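Local coordinates for protein CooJ (Rhodospirillum rubrum, PDB 6HK5) that binds nickel and probably acts as a metallochaperone for carbon monoxide dehydrogenase, this chain being the N-terminal helical part of a histidine-rich dimer, at residues I14-F19 with A59-V64. Numbering follows the deposited sequence.
Sequences IYLAHF and ASLNAV
L16 holds its CG opposite the carbonyl carbon (chi1 -80°) with an extended chi2, whereas F19 turns its ring anti to the backbone N (chi1 173°), which carries L16 to L61 and V64 on the facing helix, and the F19 ring to L61. The two segments belong to the antiparallel helical hairpin formed by helices 5-35 and 42-67, and their short axes approach to 10.4 Å with 152° between their N-to-C directions. L16 and L61 lie closest in the backbone, with CA atoms 7.7 Å apart, and here the contact is branch against branch: L16 CD2 touches L61 CD2 at 3.8 Å as the two leucines meet at a slant. The other L16 methyl, CD1, reaches V64 CG1 at 3.8 Å, the valine crossing it at roughly a right angle. L16 is thus shared between two residues one helical turn apart. L61 is divided in the same way, since its second methyl goes to F19, one turn beyond L16 on the first helix.

All four residues are buried, and the interface between the segments is purely apolar and modest, 163 Å² counting both sides. A second subunit closes over this layer: its H26 stacks on the F19 ring, packs against L16 and L61, and its ND1 is hydrogen-bonded to Y15 OH. Because H26 is also a nickel ligand in this structure, the leucines pack against a histidine of the metal site, and the F19 side chain comes to about 8 Å from a bound nickel ion. On the ring itself, L61 CD1 approaches obliquely, 3.9 Å from F19 CE2 and 4.2 Å from F19 CD2.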
loop_
_atom_site.group_PDB
_atom_site.type_symbol
_atom_site.label_atom_id
_atom_site.label_comp_id
_atom_site.label_asym_id
_atom_site.label_seq_id
_atom_site.Cartn_x
_atom_site.Cartn_y
_atom_site.Cartn_z
ATOM N N ILE A 14 9.599 1.841 -10.607
ATOM C CA ILE A 14 8.365 2.596 -10.802
ATOM C C ILE A 14 7.606 2.720 -9.484
ATOM O O ILE A 14 7.192 3.820 -9.090
ATOM C CB ILE A 14 7.499 1.950 -11.898
ATOM C CG1 ILE A 14 8.272 1.927 -13.219
ATOM C CG2 ILE A 14 6.176 2.711 -12.037
ATOM C CD1 ILE A 14 7.480 1.428 -14.412
ATOM N N TYR A 15 7.439 1.597 -8.780
ATOM C CA TYR A 15 6.733 1.591 -7.504
ATOM C C TYR A 15 7.402 2.527 -6.504
ATOM O O TYR A 15 6.725 3.219 -5.730
ATOM C CB TYR A 15 6.669 0.162 -6.939
ATOM C CG TYR A 15 6.523 0.181 -5.438
ATOM C CD1 TYR A 15 5.266 0.364 -4.842
ATOM C CD2 TYR A 15 7.643 0.103 -4.609
ATOM C CE1 TYR A 15 5.132 0.421 -3.461
ATOM C CE2 TYR A 15 7.525 0.167 -3.232
ATOM C CZ TYR A 15 6.267 0.328 -2.668
ATOM O OH TYR A 15 6.147 0.405 -1.308
ATOM N N LEU A 16 8.732 2.541 -6.492
ATOM C CA LEU A 16 9.466 3.352 -5.519
ATOM C C LEU A 16 9.255 4.843 -5.755
ATOM O O LEU A 16 9.128 5.608 -4.796
ATOM C CB LEU A 16 10.963 3.015 -5.556
ATOM C CG LEU A 16 11.445 1.759 -4.822
ATOM C CD1 LEU A 16 12.952 1.589 -4.940
ATOM C CD2 LEU A 16 11.054 1.833 -3.362
ATOM N N ALA A 17 9.206 5.279 -7.019
ATOM C CA ALA A 17 9.024 6.703 -7.281
ATOM C C ALA A 17 7.613 7.156 -6.916
ATOM O O ALA A 17 7.437 8.204 -6.282
ATOM C CB ALA A 17 9.330 7.015 -8.745
ATOM N N HIS A 18 6.598 6.388 -7.329
ATOM C CA HIS A 18 5.224 6.672 -6.930
ATOM C C HIS A 18 5.094 6.716 -5.418
ATOM O O HIS A 18 4.429 7.601 -4.869
ATOM C CB HIS A 18 4.269 5.608 -7.499
ATOM C CG HIS A 18 4.205 5.565 -8.998
ATOM N ND1 HIS A 18 4.647 6.596 -9.799
ATOM C CD2 HIS A 18 3.709 4.625 -9.839
ATOM C CE1 HIS A 18 4.444 6.286 -11.067
ATOM N NE2 HIS A 18 3.875 5.095 -11.118
ATOM N N PHE A 19 5.721 5.758 -4.732
ATOM C CA PHE A 19 5.591 5.646 -3.282
ATOM C C PHE A 19 6.249 6.818 -2.577
ATOM O O PHE A 19 5.710 7.348 -1.597
ATOM C CB PHE A 19 6.211 4.337 -2.803
ATOM C CG PHE A 19 6.268 4.204 -1.302
ATOM C CD1 PHE A 19 5.196 3.681 -0.601
ATOM C CD2 PHE A 19 7.391 4.602 -0.593
ATOM C CE1 PHE A 19 5.245 3.557 0.788
ATOM C CE2 PHE A 19 7.453 4.483 0.790
ATOM C CZ PHE A 19 6.378 3.960 1.482
ATOM N N ALA A 59 15.659 9.519 2.262
ATOM C CA ALA A 59 17.043 9.518 1.803
ATOM C C ALA A 59 17.504 8.111 1.418
ATOM O O ALA A 59 18.038 7.898 0.325
ATOM C CB ALA A 59 17.947 10.096 2.896
ATOM N N SER A 60 17.280 7.128 2.299
ATOM C CA SER A 60 17.817 5.793 2.049
ATOM C C SER A 60 17.063 5.077 0.934
ATOM O O SER A 60 17.663 4.288 0.189
ATOM C CB SER A 60 17.780 4.959 3.333
ATOM O OG SER A 60 16.453 4.574 3.650
ATOM N N LEU A 61 15.752 5.310 0.817
ATOM C CA LEU A 61 15.012 4.702 -0.287
ATOM C C LEU A 61 15.415 5.323 -1.617
ATOM O O LEU A 61 15.487 4.631 -2.643
ATOM C CB LEU A 61 13.511 4.851 -0.074
ATOM C CG LEU A 61 12.798 3.696 0.617
ATOM C CD1 LEU A 61 11.312 4.046 0.734
ATOM C CD2 LEU A 61 13.017 2.386 -0.151
ATOM N N ASN A 62 15.687 6.632 -1.617
ATOM C CA ASN A 62 16.175 7.277 -2.827
ATOM C C ASN A 62 17.493 6.656 -3.293
ATOM O O ASN A 62 17.719 6.501 -4.492
ATOM C CB ASN A 62 16.342 8.774 -2.582
ATOM C CG ASN A 62 15.030 9.537 -2.708
ATOM O OD1 ASN A 62 14.619 9.899 -3.812
ATOM N ND2 ASN A 62 14.374 9.794 -1.572
ATOM N N ALA A 63 18.366 6.284 -2.361
ATOM C CA ALA A 63 19.626 5.669 -2.762
ATOM C C ALA A 63 19.388 4.306 -3.408
ATOM O O ALA A 63 20.038 3.962 -4.403
ATOM C CB ALA A 63 20.559 5.566 -1.554
ATOM N N VAL A 64 18.443 3.525 -2.875
ATOM C CA VAL A 64 18.003 2.304 -3.542
ATOM C C VAL A 64 17.543 2.610 -4.967
ATOM O O VAL A 64 18.058 2.045 -5.939
ATOM C CB VAL A 64 16.888 1.620 -2.737
ATOM C CG1 VAL A 64 16.273 0.514 -3.567
ATOM C CG2 VAL A 64 17.420 1.083 -1.412
#